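Local coordinates for protein transketolase (Campylobacter jejuni, PDB 3M34) that belongs to the transketolase family of thiamine diphosphate-dependent enzymes and binds thiamine diphosphate together with its second subunit, at residues 366-371 and 414-419. Numbering follows the deposited sequence.
Sequences ADLGPS and SATFFI. With TPP (thiamine diphosphate), chain F.
Leu368 CD1 sits almost exactly over the middle of the Phe417 ring, 3.6 Å from its centroid and only 5° off the ring normal, which identifies a CH-pi contact on the face. The second methyl, CD2, stands on the same face, out beyond the ring near Phe417 CZ (3.6 Å), so both branches of the leucine engage it. Phe417 meets this side because its CG is anti to its own carbonyl carbon (chi1 -64°), bringing the ring nearer than its CB direction alone would suggest. This is the tight part of the contact. Ser371, where the packing thins and the residue is partly exposed, offers CB alone to the ring edge, 3.8 Å from Phe417 CE1, with a glycerol close by. Segment 366-371 continues from the end of strand 361-365 and lies beside the last residues of the adjacent parallel strand 411-417 in the pyrimidine-binding domain, the edge where cofactor lies in this fold. There Ala366 N donates to Ala415 O (3.1 Å, 155° at the hydrogen), extending the strand pairing by one bond. Beyond it a water joins the Ala366 carbonyl to the Thr416 hydroxyl, donating to Ala366 O and accepting from Thr416 OG1 (2.6 Å). Asp367 CB points away from 414-419, and its OD2 lies 3.3 Å from TPP C6, while its carboxylate is held by Ser188, Ile189 and Glu190 of the second subunit.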
loop_
_atom_site.group_PDB
_atom_site.type_symbol
_atom_site.label_atom_id
_atom_site.label_comp_id
_atom_site.label_asym_id
_atom_site.label_seq_id
_atom_site.Cartn_x
_atom_site.Cartn_y
_atom_site.Cartn_z
ATOM N N ALA A 366 0.914 10.262 10.735
ATOM C CA ALA A 366 1.063 8.921 11.209
ATOM C C ALA A 366 2.317 8.802 12.055
ATOM O O ALA A 366 3.318 8.263 11.627
ATOM C CB ALA A 366 1.060 7.911 10.041
ATOM N N ASP A 367 2.220 9.317 13.280
ATOM C CA ASP A 367 3.311 9.389 14.263
ATOM C C ASP A 367 4.464 10.304 13.861
ATOM O O ASP A 367 5.495 10.223 14.501
ATOM C CB ASP A 367 3.845 8.022 14.677
ATOM C CG ASP A 367 4.698 8.066 15.960
ATOM O OD1 ASP A 367 4.265 8.715 16.958
ATOM O OD2 ASP A 367 5.811 7.513 15.975
ATOM N N LEU A 368 4.351 11.128 12.809
ATOM C CA LEU A 368 5.480 11.929 12.378
ATOM C C LEU A 368 5.245 13.440 12.409
ATOM O O LEU A 368 5.966 14.223 11.751
ATOM C CB LEU A 368 5.918 11.531 10.958
ATOM C CG LEU A 368 6.536 10.167 10.864
ATOM C CD1 LEU A 368 6.578 9.727 9.387
ATOM C CD2 LEU A 368 7.938 10.204 11.428
ATOM N N GLY A 369 4.348 13.880 13.281
ATOM C CA GLY A 369 4.095 15.299 13.444
ATOM C C GLY A 369 5.334 16.185 13.516
ATOM O O GLY A 369 5.415 17.134 12.753
ATOM N N PRO A 370 6.258 15.890 14.419
ATOM C CA PRO A 370 7.467 16.674 14.579
ATOM C C PRO A 370 8.398 16.700 13.375
ATOM O O PRO A 370 9.177 17.632 13.283
ATOM C CB PRO A 370 8.184 16.021 15.753
ATOM C CG PRO A 370 7.256 15.152 16.389
ATOM C CD PRO A 370 6.157 14.849 15.457
ATOM N N SER A 371 8.379 15.630 12.576
ATOM C CA SER A 371 9.220 15.519 11.378
ATOM C C SER A 371 8.532 16.070 10.142
ATOM O O SER A 371 9.183 16.731 9.320
ATOM C CB SER A 371 9.648 14.067 11.112
ATOM O OG SER A 371 10.479 13.601 12.154
ATOM N N SER A 414 -3.845 14.386 5.736
ATOM C CA SER A 414 -3.135 13.189 6.115
ATOM C C SER A 414 -1.652 13.418 5.806
ATOM O O SER A 414 -1.309 13.905 4.725
ATOM C CB SER A 414 -3.543 11.995 5.265
ATOM O OG SER A 414 -4.899 11.679 5.453
ATOM N N ALA A 415 -0.797 13.061 6.735
ATOM C CA ALA A 415 0.644 13.350 6.581
ATOM C C ALA A 415 1.520 12.150 6.924
ATOM O O ALA A 415 1.316 11.443 7.923
ATOM C CB ALA A 415 1.058 14.558 7.461
ATOM N N THR A 416 2.541 11.953 6.093
ATOM C CA THR A 416 3.592 11.015 6.398
ATOM C C THR A 416 4.828 11.382 5.533
ATOM O O THR A 416 4.779 12.302 4.746
ATOM C CB THR A 416 3.178 9.508 6.191
ATOM O OG1 THR A 416 4.242 8.606 6.628
ATOM C CG2 THR A 416 2.648 9.220 4.764
ATOM N N PHE A 417 5.883 10.579 5.656
ATOM C CA PHE A 417 7.016 10.675 4.692
ATOM C C PHE A 417 6.554 10.174 3.327
ATOM O O PHE A 417 5.759 9.230 3.181
ATOM C CB PHE A 417 8.230 9.807 5.077
ATOM C CG PHE A 417 8.937 10.191 6.380
ATOM C CD1 PHE A 417 8.992 11.518 6.822
ATOM C CD2 PHE A 417 9.562 9.200 7.145
ATOM C CE1 PHE A 417 9.658 11.847 7.994
ATOM C CE2 PHE A 417 10.231 9.519 8.343
ATOM C CZ PHE A 417 10.286 10.870 8.750
ATOM N N PHE A 418 7.073 10.800 2.278
ATOM C CA PHE A 418 6.637 10.463 0.943
ATOM C C PHE A 418 6.882 8.989 0.630
ATOM O O PHE A 418 6.071 8.383 -0.038
ATOM C CB PHE A 418 7.373 11.354 -0.062
ATOM C CG PHE A 418 6.886 11.325 -1.494
ATOM C CD1 PHE A 418 5.569 11.094 -1.852
ATOM C CD2 PHE A 418 7.767 11.640 -2.524
ATOM C CE1 PHE A 418 5.157 11.154 -3.153
ATOM C CE2 PHE A 418 7.343 11.738 -3.800
ATOM C CZ PHE A 418 6.050 11.470 -4.141
ATOM N N ILE A 419 7.977 8.396 1.130
ATOM C CA ILE A 419 8.207 6.949 0.892
ATOM C C ILE A 419 7.030 6.110 1.407
ATOM O O ILE A 419 6.646 5.119 0.781
ATOM C CB ILE A 419 9.571 6.461 1.438
ATOM C CG1 ILE A 419 9.856 5.025 0.975
ATOM C CG2 ILE A 419 9.662 6.636 2.902
ATOM C CD1 ILE A 419 9.674 4.799 -0.514
HETATM N "N1'" TPP F . 6.045 4.489 8.784
HETATM C "C2'" TPP F . 6.588 3.303 8.370
HETATM C CM2 TPP F . 5.746 2.320 7.540
HETATM N "N3'" TPP F . 7.900 3.064 8.586
HETATM C "C4'" TPP F . 8.661 3.953 9.251
HETATM N "N4'" TPP F . 9.963 3.703 9.451
HETATM C "C5'" TPP F . 8.105 5.161 9.748
HETATM C "C6'" TPP F . 6.773 5.384 9.448
HETATM C "C7'" TPP F . 8.914 6.205 10.531
HETATM N N3 TPP F . 9.224 5.716 11.901
HETATM C C2 TPP F . 10.416 5.164 12.234
HETATM S S1 TPP F . 10.361 4.595 13.856
HETATM C C5 TPP F . 8.842 5.338 14.148
HETATM C C4 TPP F . 8.363 5.814 12.932
HETATM C CM4 TPP F . 7.011 6.490 12.810
HETATM C C6 TPP F . 8.232 5.252 15.510
HETATM C C7 TPP F . 8.464 3.816 15.866
HETATM O O7 TPP F . 8.509 3.750 17.169
HETATM P PA TPP F . 8.975 2.545 17.836
HETATM O O1A TPP F . 7.948 2.861 18.860
HETATM O O2A TPP F . 8.597 1.573 16.818
HETATM O O3A TPP F . 10.316 3.122 17.887
HETATM P PB TPP F . 11.248 3.310 19.196
HETATM O O1B TPP F . 10.961 4.787 19.265
HETATM O O2B TPP F . 10.585 3.005 20.580
HETATM O O3B TPP F . 12.650 3.355 18.984
HETATM O O HOH W 1 4.253 7.472 9.006
#